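PDB 3I7J: beta-lactamase Mb2281c from Mycobacterium bovis, which probably hydrolyses beta-lactams or related amide or ester substrates with an active-site serine, as in serine beta-lactamases and penicillin-binding proteins. Local coordinates for residues 47-55 and 162-173; 101-112 and 141-149. One frame throughout, in Å; residues are numbered along the deposited sequence.

Overall arrangement
Contacts 1 and 2 lie about 18 Å apart, centre to centre, in the helical part of the beta-lactamase fold, and helix 42-56 connects them. One side of that helix packs on 162-173 in contact 1. Another meets helix 101-115, where Ala50 CB lies 4.0 Å from Leu107 CD2, and Ala53 CB lies 4.0 Å from Val111 CG1. Contact 2 borders the presumed active site: Ser40, Lys43 and Tyr99 fit the SxxK and (S/Y)xN pattern of serine beta-lactamases, and Asn101 would be the last residue of the second motif. Contact 1 is structural packing further along the helix that carries Lys43.

Contact 1 of 2, residues 47-55 and 162-173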
ATOM      1  N   ALA A  47       5.282  -3.992   3.129  1.00  4.99           N
ATOM      2  CA  ALA A  47       4.536  -5.250   3.090  1.00  7.37           C
ATOM      3  C   ALA A  47       5.154  -6.212   2.074  1.00 12.64           C
ATOM      4  O   ALA A  47       5.276  -7.410   2.338  1.00  5.91           O
ATOM      5  CB  ALA A  47       3.089  -4.990   2.727  1.00  5.50           C
ATOM      6  N   ARG A  48       5.542  -5.690   0.913  1.00  6.35           N
ATOM      7  CA  ARG A  48       6.128  -6.547  -0.107  1.00  8.90           C
ATOM      8  C   ARG A  48       7.476  -7.072   0.371  1.00 10.62           C
ATOM      9  O   ARG A  48       7.865  -8.204   0.058  1.00 10.48           O
ATOM     10  CB  ARG A  48       6.299  -5.791  -1.421  1.00  4.49           C
ATOM     11  CG  ARG A  48       6.598  -6.698  -2.604  1.00  8.47           C
ATOM     12  CD  ARG A  48       5.465  -7.678  -2.817  1.00 10.06           C
ATOM     13  NE  ARG A  48       5.159  -7.869  -4.229  1.00  3.14           N
ATOM     14  CZ  ARG A  48       4.027  -8.403  -4.666  1.00 13.48           C
ATOM     15  NH1 ARG A  48       3.821  -8.551  -5.964  1.00 12.87           N
ATOM     16  NH2 ARG A  48       3.098  -8.783  -3.793  1.00 11.27           N
ATOM     17  N   ALA A  49       8.187  -6.245   1.131  1.00  7.84           N
ATOM     18  CA  ALA A  49       9.481  -6.639   1.674  1.00  7.90           C
ATOM     19  C   ALA A  49       9.267  -7.762   2.695  1.00 17.13           C
ATOM     20  O   ALA A  49      10.041  -8.724   2.745  1.00 14.46           O
ATOM     21  CB  ALA A  49      10.158  -5.443   2.333  1.00  6.63           C
ATOM     22  N   ALA A  50       8.210  -7.642   3.503  1.00 11.38           N
ATOM     23  CA  ALA A  50       7.895  -8.668   4.504  1.00 10.15           C
ATOM     24  C   ALA A  50       7.450  -9.971   3.824  1.00  8.21           C
ATOM     25  O   ALA A  50       7.664 -11.062   4.351  1.00  6.03           O
ATOM     26  CB  ALA A  50       6.803  -8.176   5.451  1.00  5.76           C
ATOM     27  N   GLN A  51       6.821  -9.837   2.659  1.00  8.43           N
ATOM     28  CA  GLN A  51       6.369 -10.984   1.895  1.00 12.45           C
ATOM     29  C   GLN A  51       7.584 -11.719   1.329  1.00 11.87           C
ATOM     30  O   GLN A  51       7.632 -12.949   1.329  1.00 15.66           O
ATOM     31  CB  GLN A  51       5.454 -10.538   0.759  1.00 11.53           C
ATOM     32  CG  GLN A  51       4.046 -10.164   1.209  1.00 11.07           C
ATOM     33  CD  GLN A  51       3.334  -9.301   0.185  1.00 12.89           C
ATOM     34  OE1 GLN A  51       3.547  -9.453  -1.014  1.00 14.33           O
ATOM     35  NE2 GLN A  51       2.481  -8.396   0.653  1.00  7.28           N
ATOM     36  N   VAL A  52       8.568 -10.964   0.853  1.00  8.35           N
ATOM     37  CA  VAL A  52       9.778 -11.566   0.320  1.00  8.48           C
ATOM     38  C   VAL A  52      10.498 -12.300   1.457  1.00 16.38           C
ATOM     39  O   VAL A  52      11.019 -13.395   1.259  1.00 13.97           O
ATOM     40  CB  VAL A  52      10.734 -10.500  -0.283  1.00  9.57           C
ATOM     41  CG1 VAL A  52      12.057 -11.152  -0.682  1.00  6.30           C
ATOM     42  CG2 VAL A  52      10.086  -9.856  -1.508  1.00  3.10           C
ATOM     43  N   ALA A  53      10.519 -11.696   2.647  1.00 13.35           N
ATOM     44  CA  ALA A  53      11.176 -12.305   3.804  1.00 10.13           C
ATOM     45  C   ALA A  53      10.550 -13.657   4.169  1.00 14.94           C
ATOM     46  O   ALA A  53      11.259 -14.597   4.545  1.00 13.20           O
ATOM     47  CB  ALA A  53      11.126 -11.367   4.998  1.00 12.54           C
ATOM     48  N   VAL A  54       9.230 -13.755   4.057  1.00  5.62           N
ATOM     49  CA  VAL A  54       8.550 -15.000   4.350  1.00  8.39           C
ATOM     50  C   VAL A  54       9.017 -16.048   3.348  1.00 17.08           C
ATOM     51  O   VAL A  54       9.317 -17.186   3.718  1.00 16.10           O
ATOM     52  CB  VAL A  54       7.003 -14.854   4.247  1.00 13.48           C
ATOM     53  CG1 VAL A  54       6.330 -16.220   4.358  1.00  9.00           C
ATOM     54  CG2 VAL A  54       6.493 -13.940   5.359  1.00 14.33           C
ATOM     55  N   GLU A  55       9.099 -15.667   2.077  1.00 12.97           N
ATOM     56  CA  GLU A  55       9.539 -16.612   1.051  1.00 16.83           C
ATOM     57  C   GLU A  55      11.007 -17.009   1.191  1.00 15.42           C
ATOM     58  O   GLU A  55      11.381 -18.107   0.783  1.00 17.34           O
ATOM     59  CB  GLU A  55       9.249 -16.056  -0.353  1.00 14.73           C
ATOM     60  CG  GLU A  55       7.754 -15.840  -0.587  1.00 22.57           C
ATOM     61  CD  GLU A  55       7.315 -16.090  -2.021  1.00  7.85           C
ATOM     62  OE1 GLU A  55       7.701 -15.328  -2.918  1.00 29.70           O
ATOM     63  OE2 GLU A  55       6.576 -17.048  -2.246  1.00 21.29           O
ATOM     64  N   ASP A 162       4.774  -4.952 -10.580  1.00 15.45           N
ATOM     65  CA  ASP A 162       5.012  -6.148  -9.789  1.00  9.15           C
ATOM     66  C   ASP A 162       3.712  -6.579  -9.106  1.00 14.48           C
ATOM     67  O   ASP A 162       3.498  -7.764  -8.848  1.00  8.13           O
ATOM     68  CB  ASP A 162       6.093  -5.869  -8.743  1.00 12.80           C
ATOM     69  CG  ASP A 162       6.601  -7.127  -8.082  1.00 15.56           C
ATOM     70  OD1 ASP A 162       7.207  -7.958  -8.785  1.00 23.32           O
ATOM     71  OD2 ASP A 162       6.399  -7.288  -6.864  1.00 19.34           O
ATOM     72  N   LEU A 163       2.842  -5.615  -8.819  1.00  8.91           N
ATOM     73  CA  LEU A 163       1.564  -5.923  -8.169  1.00 13.64           C
ATOM     74  C   LEU A 163       0.536  -6.473  -9.163  1.00 10.64           C
ATOM     75  O   LEU A 163      -0.443  -7.106  -8.776  1.00 13.92           O
ATOM     76  CB  LEU A 163       1.007  -4.667  -7.489  1.00  3.75           C
ATOM     77  CG  LEU A 163       1.879  -4.079  -6.376  1.00 10.41           C
ATOM     78  CD1 LEU A 163       1.219  -2.831  -5.774  1.00  6.80           C
ATOM     79  CD2 LEU A 163       2.088  -5.135  -5.302  1.00  4.27           C
ATOM     80  N   LEU A 164       0.785  -6.232 -10.446  1.00 14.69           N
ATOM     81  CA  LEU A 164      -0.094  -6.667 -11.525  1.00 12.43           C
ATOM     82  C   LEU A 164       0.324  -8.061 -11.993  1.00 13.22           C
ATOM     83  O   LEU A 164      -0.515  -8.922 -12.252  1.00 12.20           O
ATOM     84  CB  LEU A 164       0.014  -5.657 -12.666  1.00 12.38           C
ATOM     85  CG  LEU A 164      -1.208  -5.154 -13.437  1.00 27.05           C
ATOM     86  CD1 LEU A 164      -2.400  -4.926 -12.529  1.00 15.75           C
ATOM     87  CD2 LEU A 164      -0.816  -3.860 -14.152  1.00 14.63           C
ATOM     88  N   ARG A 165       1.636  -8.256 -12.094  1.00  9.22           N
ATOM     89  CA  ARG A 165       2.257  -9.520 -12.505  1.00  7.75           C
ATOM     90  C   ARG A 165       3.415  -9.746 -11.530  1.00  9.38           C
ATOM     91  O   ARG A 165       4.543  -9.345 -11.799  1.00 14.00           O
ATOM     92  CB  ARG A 165       2.805  -9.400 -13.933  1.00 14.36           C
ATOM     93  CG  ARG A 165       1.738  -9.238 -15.005  1.00 11.75           C
ATOM     94  CD  ARG A 165       0.898 -10.498 -15.114  1.00 15.49           C
ATOM     95  NE  ARG A 165      -0.114 -10.408 -16.171  1.00 20.01           N
ATOM     96  CZ  ARG A 165      -1.264  -9.754 -16.056  1.00 13.84           C
ATOM     97  NH1 ARG A 165      -1.563  -9.124 -14.924  1.00 13.02           N
ATOM     98  NH2 ARG A 165      -2.112  -9.735 -17.072  1.00 14.40           N
ATOM     99  N   PRO A 166       3.151 -10.404 -10.393  1.00 15.97           N
ATOM    100  CA  PRO A 166       4.170 -10.671  -9.372  1.00 14.42           C
ATOM    101  C   PRO A 166       5.478 -11.275  -9.851  1.00 18.44           C
ATOM    102  O   PRO A 166       5.485 -12.268 -10.570  1.00 16.25           O
ATOM    103  CB  PRO A 166       3.438 -11.578  -8.387  1.00 19.31           C
ATOM    104  CG  PRO A 166       2.433 -12.275  -9.255  1.00 16.06           C
ATOM    105  CD  PRO A 166       1.914 -11.144 -10.089  1.00 10.75           C
ATOM    106  N   SER A 167       6.583 -10.655  -9.454  1.00 10.29           N
ATOM    107  CA  SER A 167       7.899 -11.155  -9.808  1.00 17.22           C
ATOM    108  C   SER A 167       8.778 -11.223  -8.566  1.00 19.89           C
ATOM    109  O   SER A 167       9.559 -12.160  -8.391  1.00 15.69           O
ATOM    110  CB  SER A 167       8.567 -10.251 -10.834  1.00 24.92           C
ATOM    111  OG  SER A 167       9.832 -10.780 -11.187  1.00 22.89           O
ATOM    112  N   THR A 168       8.645 -10.214  -7.714  1.00 16.14           N
ATOM    113  CA  THR A 168       9.413 -10.125  -6.481  1.00 16.88           C
ATOM    114  C   THR A 168       8.993 -11.213  -5.488  1.00 15.47           C
ATOM    115  O   THR A 168       9.733 -11.532  -4.560  1.00 14.00           O
ATOM    116  CB  THR A 168       9.243  -8.727  -5.849  1.00 17.54           C
ATOM    117  OG1 THR A 168      10.363  -8.446  -5.009  1.00 45.76           O
ATOM    118  CG2 THR A 168       7.989  -8.660  -5.026  1.00 11.28           C
ATOM    119  N   VAL A 169       7.797 -11.764  -5.688  1.00 10.84           N
ATOM    120  CA  VAL A 169       7.276 -12.844  -4.853  1.00  9.98           C
ATOM    121  C   VAL A 169       6.557 -13.828  -5.780  1.00 15.29           C
ATOM    122  O   VAL A 169       6.277 -13.507  -6.934  1.00 18.15           O
ATOM    123  CB  VAL A 169       6.264 -12.347  -3.755  1.00 12.61           C
ATOM    124  CG1 VAL A 169       6.946 -11.358  -2.822  1.00  9.19           C
ATOM    125  CG2 VAL A 169       5.032 -11.718  -4.394  1.00  4.25           C
ATOM    126  N   SER A 170       6.266 -15.022  -5.281  1.00 11.29           N
ATOM    127  CA  SER A 170       5.583 -16.032  -6.075  1.00 13.49           C
ATOM    128  C   SER A 170       4.135 -15.649  -6.305  1.00 16.53           C
ATOM    129  O   SER A 170       3.553 -14.869  -5.549  1.00 16.52           O
ATOM    130  CB  SER A 170       5.615 -17.373  -5.354  1.00 15.16           C
ATOM    131  OG  SER A 170       4.887 -17.277  -4.139  1.00 18.77           O
ATOM    132  N   ALA A 171       3.549 -16.215  -7.349  1.00 13.55           N
ATOM    133  CA  ALA A 171       2.156 -15.951  -7.664  1.00 17.72           C
ATOM    134  C   ALA A 171       1.264 -16.336  -6.479  1.00 18.35           C
ATOM    135  O   ALA A 171       0.244 -15.691  -6.231  1.00 20.43           O
ATOM    136  CB  ALA A 171       1.747 -16.739  -8.917  1.00 15.64           C
ATOM    137  N   GLN A 172       1.647 -17.386  -5.752  1.00 15.11           N
ATOM    138  CA  GLN A 172       0.865 -17.844  -4.601  1.00 12.84           C
ATOM    139  C   GLN A 172       0.902 -16.856  -3.437  1.00 11.03           C
ATOM    140  O   GLN A 172      -0.115 -16.609  -2.790  1.00 12.84           O
ATOM    141  CB  GLN A 172       1.359 -19.211  -4.113  1.00 17.07           C
ATOM    142  CG  GLN A 172       0.521 -19.774  -2.966  1.00 21.42           C
ATOM    143  CD  GLN A 172      -0.973 -19.639  -3.234  1.00 41.21           C
ATOM    144  OE1 GLN A 172      -1.466 -20.061  -4.284  1.00 48.79           O
ATOM    145  NE2 GLN A 172      -1.700 -19.043  -2.288  1.00 38.40           N
HETATM  146  N   MSE A 173       2.079 -16.313  -3.154  1.00 11.22           N
HETATM  147  CA  MSE A 173       2.213 -15.346  -2.080  1.00 12.65           C
HETATM  148  C   MSE A 173       1.390 -14.103  -2.446  1.00 12.88           C
HETATM  149  O   MSE A 173       0.640 -13.577  -1.622  1.00 11.59           O
HETATM  150  CB  MSE A 173       3.688 -14.976  -1.884  1.00  9.10           C
HETATM  151  CG  MSE A 173       3.923 -13.749  -1.000  1.00 15.29           C
HETATM  152 SE   MSE A 173       3.172 -13.919   0.774  1.00 27.96          SE
HETATM  153  CE  MSE A 173       4.711 -14.642   1.687  1.00 15.58           C
TER
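Asp162 faces Arg48, and its OD2 is paired in a salt bridge with Arg48 NE, but OD2 sits too close to a neighbour for its exact place to be trusted. The other oxygen, OD1, turns back to its own segment and takes the backbone N-H of both Ser167 and Thr168, which holds the turn after helix 153-164 closed. Leu163 CD2 lies over the centre of one guanidinium face, 3.8 Å above the plane. Past Pro166, the Thr168 carbonyl meets a methyl of Val52. Val169 splits its two branches: CG2 covers the opposite face of the Arg48 guanidinium, completing an apolar sandwich round the charge, while CG1 packs against Val52 CG2 at 3.7 Å. Between these faces Arg48 NH2 donates to Gln51 OE1 (2.9 Å) in the carbonyl plane, which fixes the group's rotation; Gln51 NE2 in turn bonds Leu202 O. Glu55 holds Ser170 with both carboxylate oxygens, N to OE1 at 2.8 Å and OG to OE2 at 2.5 Å, each approached on the syn side but about 20° out of plane. As N-cap, Ser170 OG also accepts from Met173 N (3.1 Å). Selenomethionine Met173 is bent at its second and third torsions, bringing CE tightly onto Val54 CB (3.4 Å) and SE within 3.9 Å of Gln51 CG, those two side chains crossing at a slant. The contact thus pins the link between helices 153-164 and 171-177 to helix 42-56, with helix 119-131 touching Val52 and Asp162, and strand 232-237 behind Leu163.

Contact 2 of 2, residues 101-112 and 141-149; sequences NYGFTVLAESVQ and GPAAAGFGA
Thr105 and Pro142 bring the backbones closest, with Thr105 CA 4.7 Å from Pro142 CA. One helical turn earlier Asn101 CA is 4.9 Å from Gly146 CA, so the loop runs along the helix in the opposite direction. No hydrogen bond joins the two segments. The loop is tied to itself instead, by a short 3-10 turn at Pro142 and Ala143 and by Ala144 O, which accepts from both Phe147 N and Gly148 N. The pyrrolidine ring of Pro142 is wedged against the helix: its CB touches Ala108 CB at 3.5 Å, a tight pair, and Glu109 CG at 3.6 Å, while the extended Gln112 side chain crosses the proline at about a right angle. Ala145 CB presses on the same methyl of Ala108, also at 3.5 Å, and on the carbonyl of Phe104. Thr105 has chi1 at 60°, which swings its hydroxyl back over the helix, where OG1 donates a very short bond to Tyr102 O. The Phe104 ring meets Ala145 O at its edge, and Phe104 CB rests on Gly146 CA (4.1 Å). Further on, the side chains of Phe147 and Asn101 cross at about a right angle, their flat groups 37° apart. Phe104 also packs on Lys43, and Lys43 NZ donates to Gly146 O. Such a setting, with the SxxK lysine held beside the start of this helix, is consistent with a serine beta-lactamase site.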
ATOM      1  N   ASN A 101       0.379   2.154  12.684  1.00 12.82           N
ATOM      2  CA  ASN A 101       1.717   2.476  12.200  1.00 11.41           C
ATOM      3  C   ASN A 101       2.712   1.652  13.012  1.00 16.24           C
ATOM      4  O   ASN A 101       3.616   1.045  12.448  1.00 11.40           O
ATOM      5  CB  ASN A 101       2.056   3.953  12.415  1.00 16.70           C
ATOM      6  CG  ASN A 101       1.438   4.871  11.367  1.00 22.25           C
ATOM      7  OD1 ASN A 101       1.491   6.087  11.511  1.00 24.95           O
ATOM      8  ND2 ASN A 101       0.863   4.297  10.313  1.00 11.29           N
ATOM      9  N   TYR A 102       2.539   1.629  14.335  1.00  8.95           N
ATOM     10  CA  TYR A 102       3.461   0.894  15.187  1.00 18.70           C
ATOM     11  C   TYR A 102       3.455  -0.596  14.859  1.00 13.53           C
ATOM     12  O   TYR A 102       4.459  -1.282  15.057  1.00 12.99           O
ATOM     13  CB  TYR A 102       3.143   1.134  16.672  1.00 14.37           C
ATOM     14  CG  TYR A 102       4.192   0.565  17.607  1.00 11.27           C
ATOM     15  CD1 TYR A 102       3.994  -0.659  18.238  1.00 10.87           C
ATOM     16  CD2 TYR A 102       5.419   1.211  17.790  1.00 13.48           C
ATOM     17  CE1 TYR A 102       4.991  -1.235  19.021  1.00 16.22           C
ATOM     18  CE2 TYR A 102       6.427   0.641  18.576  1.00 18.29           C
ATOM     19  CZ  TYR A 102       6.206  -0.583  19.183  1.00 17.22           C
ATOM     20  OH  TYR A 102       7.197  -1.173  19.939  1.00 21.83           O
ATOM     21  N   GLY A 103       2.327  -1.091  14.355  1.00 13.36           N
ATOM     22  CA  GLY A 103       2.248  -2.486  13.969  1.00  9.50           C
ATOM     23  C   GLY A 103       3.281  -2.754  12.882  1.00  9.67           C
ATOM     24  O   GLY A 103       3.893  -3.821  12.852  1.00 14.18           O
ATOM     25  N   PHE A 104       3.497  -1.787  11.992  1.00  8.33           N
ATOM     26  CA  PHE A 104       4.475  -1.971  10.928  1.00  7.23           C
ATOM     27  C   PHE A 104       5.899  -1.800  11.436  1.00  4.83           C
ATOM     28  O   PHE A 104       6.834  -2.338  10.846  1.00  8.11           O
ATOM     29  CB  PHE A 104       4.206  -1.019   9.749  1.00 11.16           C
ATOM     30  CG  PHE A 104       3.437  -1.658   8.615  1.00  3.32           C
ATOM     31  CD1 PHE A 104       2.281  -2.395   8.868  1.00  9.56           C
ATOM     32  CD2 PHE A 104       3.865  -1.519   7.297  1.00  2.20           C
ATOM     33  CE1 PHE A 104       1.559  -2.991   7.829  1.00  4.79           C
ATOM     34  CE2 PHE A 104       3.151  -2.109   6.244  1.00 10.08           C
ATOM     35  CZ  PHE A 104       1.998  -2.847   6.516  1.00  8.31           C
ATOM     36  N   THR A 105       6.080  -1.064  12.528  1.00 10.16           N
ATOM     37  CA  THR A 105       7.427  -0.913  13.064  1.00 17.57           C
ATOM     38  C   THR A 105       7.832  -2.237  13.694  1.00  6.25           C
ATOM     39  O   THR A 105       8.979  -2.650  13.567  1.00 13.50           O
ATOM     40  CB  THR A 105       7.526   0.191  14.136  1.00 14.53           C
ATOM     41  OG1 THR A 105       6.651  -0.129  15.217  1.00 47.75           O
ATOM     42  CG2 THR A 105       7.140   1.535  13.558  1.00  3.22           C
ATOM     43  N   VAL A 106       6.898  -2.899  14.378  1.00 11.55           N
ATOM     44  CA  VAL A 106       7.213  -4.191  14.990  1.00  9.11           C
ATOM     45  C   VAL A 106       7.515  -5.190  13.873  1.00 11.89           C
ATOM     46  O   VAL A 106       8.386  -6.058  14.013  1.00 12.23           O
ATOM     47  CB  VAL A 106       6.055  -4.721  15.878  1.00 12.29           C
ATOM     48  CG1 VAL A 106       6.438  -6.082  16.480  1.00  5.32           C
ATOM     49  CG2 VAL A 106       5.781  -3.735  17.012  1.00  4.61           C
ATOM     50  N   LEU A 107       6.807  -5.042  12.755  1.00 12.17           N
ATOM     51  CA  LEU A 107       6.997  -5.906  11.589  1.00 13.93           C
ATOM     52  C   LEU A 107       8.405  -5.709  11.028  1.00 16.14           C
ATOM     53  O   LEU A 107       9.141  -6.676  10.820  1.00 11.47           O
ATOM     54  CB  LEU A 107       5.969  -5.568  10.508  1.00 12.47           C
ATOM     55  CG  LEU A 107       6.118  -6.305   9.175  1.00 13.30           C
ATOM     56  CD1 LEU A 107       5.907  -7.797   9.399  1.00 10.94           C
ATOM     57  CD2 LEU A 107       5.088  -5.770   8.180  1.00 10.48           C
ATOM     58  N   ALA A 108       8.767  -4.452  10.788  1.00  6.65           N
ATOM     59  CA  ALA A 108      10.085  -4.126  10.265  1.00 11.64           C
ATOM     60  C   ALA A 108      11.168  -4.602  11.238  1.00 10.95           C
ATOM     61  O   ALA A 108      12.222  -5.073  10.816  1.00 13.09           O
ATOM     62  CB  ALA A 108      10.209  -2.607  10.037  1.00  4.03           C
ATOM     63  N   GLU A 109      10.908  -4.471  12.537  1.00 13.00           N
ATOM     64  CA  GLU A 109      11.864  -4.898  13.554  1.00 16.01           C
ATOM     65  C   GLU A 109      12.095  -6.406  13.515  1.00 19.96           C
ATOM     66  O   GLU A 109      13.222  -6.873  13.689  1.00 15.97           O
ATOM     67  CB  GLU A 109      11.381  -4.498  14.954  1.00 13.83           C
ATOM     68  CG  GLU A 109      11.509  -3.014  15.223  1.00 19.71           C
ATOM     69  CD  GLU A 109      10.915  -2.581  16.544  1.00 23.49           C
ATOM     70  OE1 GLU A 109      10.166  -3.360  17.173  1.00 32.14           O
ATOM     71  OE2 GLU A 109      11.192  -1.437  16.951  1.00 29.82           O
ATOM     72  N   SER A 110      11.028  -7.167  13.297  1.00 14.16           N
ATOM     73  CA  SER A 110      11.151  -8.617  13.235  1.00 16.70           C
ATOM     74  C   SER A 110      11.982  -9.034  12.024  1.00 20.34           C
ATOM     75  O   SER A 110      12.919  -9.820  12.152  1.00 16.31           O
ATOM     76  CB  SER A 110       9.769  -9.276  13.164  1.00 16.44           C
ATOM     77  OG  SER A 110       9.014  -8.984  14.330  1.00 23.32           O
ATOM     78  N   VAL A 111      11.646  -8.497  10.854  1.00 15.67           N
ATOM     79  CA  VAL A 111      12.374  -8.826   9.630  1.00 16.78           C
ATOM     80  C   VAL A 111      13.848  -8.457   9.806  1.00 16.00           C
ATOM     81  O   VAL A 111      14.736  -9.222   9.436  1.00 14.10           O
ATOM     82  CB  VAL A 111      11.779  -8.067   8.401  1.00  9.90           C
ATOM     83  CG1 VAL A 111      12.614  -8.330   7.156  1.00  6.80           C
ATOM     84  CG2 VAL A 111      10.339  -8.509   8.163  1.00  7.06           C
ATOM     85  N   GLN A 112      14.096  -7.292  10.396  1.00 14.71           N
ATOM     86  CA  GLN A 112      15.450  -6.805  10.633  1.00 17.49           C
ATOM     87  C   GLN A 112      16.255  -7.740  11.539  1.00 14.78           C
ATOM     88  O   GLN A 112      17.385  -8.116  11.220  1.00 14.79           O
ATOM     89  CB  GLN A 112      15.391  -5.414  11.266  1.00 17.80           C
ATOM     90  CG  GLN A 112      16.738  -4.728  11.418  1.00 21.13           C
ATOM     91  CD  GLN A 112      16.608  -3.303  11.912  1.00 17.76           C
ATOM     92  OE1 GLN A 112      16.489  -3.056  13.107  1.00 21.08           O
ATOM     93  NE2 GLN A 112      16.610  -2.358  10.986  1.00 16.09           N
ATOM     94  N   GLY A 141      14.661   3.916   9.877  1.00 22.13           N
ATOM     95  CA  GLY A 141      14.575   2.599  10.478  1.00 19.91           C
ATOM     96  C   GLY A 141      13.151   2.119  10.663  1.00 20.68           C
ATOM     97  O   GLY A 141      12.204   2.753  10.190  1.00 18.89           O
ATOM     98  N   PRO A 142      12.968   0.992  11.356  1.00 19.54           N
ATOM     99  CA  PRO A 142      11.626   0.453  11.582  1.00 17.24           C
ATOM    100  C   PRO A 142      10.629   1.437  12.202  1.00 22.27           C
ATOM    101  O   PRO A 142       9.421   1.270  12.057  1.00 17.16           O
ATOM    102  CB  PRO A 142      11.885  -0.776  12.461  1.00 19.95           C
ATOM    103  CG  PRO A 142      13.210  -0.495  13.098  1.00 28.13           C
ATOM    104  CD  PRO A 142      13.992   0.151  11.996  1.00 15.96           C
ATOM    105  N   ALA A 143      11.128   2.469  12.874  1.00 20.27           N
ATOM    106  CA  ALA A 143      10.241   3.447  13.495  1.00 21.92           C
ATOM    107  C   ALA A 143       9.417   4.180  12.439  1.00 21.15           C
ATOM    108  O   ALA A 143       8.332   4.687  12.726  1.00 15.71           O
ATOM    109  CB  ALA A 143      11.051   4.455  14.315  1.00 16.18           C
ATOM    110  N   ALA A 144       9.931   4.237  11.217  1.00 16.66           N
ATOM    111  CA  ALA A 144       9.226   4.922  10.146  1.00 18.51           C
ATOM    112  C   ALA A 144       8.723   3.967   9.064  1.00 14.70           C
ATOM    113  O   ALA A 144       8.321   4.397   7.977  1.00 18.32           O
ATOM    114  CB  ALA A 144      10.135   5.979   9.528  1.00 15.04           C
ATOM    115  N   ALA A 145       8.736   2.675   9.374  1.00 11.26           N
ATOM    116  CA  ALA A 145       8.294   1.640   8.440  1.00  9.32           C
ATOM    117  C   ALA A 145       6.860   1.820   7.972  1.00 11.29           C
ATOM    118  O   ALA A 145       6.456   1.242   6.963  1.00 13.33           O
ATOM    119  CB  ALA A 145       8.443   0.273   9.085  1.00  8.75           C
ATOM    120  N   GLY A 146       6.082   2.608   8.703  1.00  8.87           N
ATOM    121  CA  GLY A 146       4.707   2.794   8.303  1.00  6.81           C
ATOM    122  C   GLY A 146       4.408   4.053   7.509  1.00 11.31           C
ATOM    123  O   GLY A 146       3.286   4.205   7.031  1.00 10.63           O
ATOM    124  N   PHE A 147       5.397   4.922   7.306  1.00 11.58           N
ATOM    125  CA  PHE A 147       5.118   6.182   6.616  1.00 13.63           C
ATOM    126  C   PHE A 147       6.320   7.000   6.151  1.00 10.78           C
ATOM    127  O   PHE A 147       6.139   8.085   5.595  1.00 15.72           O
ATOM    128  CB  PHE A 147       4.319   7.055   7.571  1.00 14.36           C
ATOM    129  CG  PHE A 147       5.030   7.289   8.874  1.00 14.47           C
ATOM    130  CD1 PHE A 147       5.935   8.340   9.012  1.00 15.71           C
ATOM    131  CD2 PHE A 147       4.864   6.400   9.936  1.00 19.42           C
ATOM    132  CE1 PHE A 147       6.673   8.506  10.189  1.00 13.96           C
ATOM    133  CE2 PHE A 147       5.594   6.548  11.119  1.00 15.43           C
ATOM    134  CZ  PHE A 147       6.503   7.606  11.247  1.00 16.07           C
ATOM    135  N   GLY A 148       7.532   6.506   6.371  1.00 11.76           N
ATOM    136  CA  GLY A 148       8.707   7.281   6.010  1.00  6.14           C
ATOM    137  C   GLY A 148       9.342   7.101   4.650  1.00 11.36           C
ATOM    138  O   GLY A 148      10.406   7.660   4.401  1.00 14.04           O
ATOM    139  N   ALA A 149       8.720   6.336   3.766  1.00 12.04           N
ATOM    140  CA  ALA A 149       9.303   6.136   2.449  1.00 12.67           C
ATOM    141  C   ALA A 149       9.128   7.346   1.532  1.00 18.91           C
ATOM    142  O   ALA A 149       8.176   8.127   1.645  1.00 14.72           O
ATOM    143  CB  ALA A 149       8.717   4.897   1.795  1.00 12.20           C
TER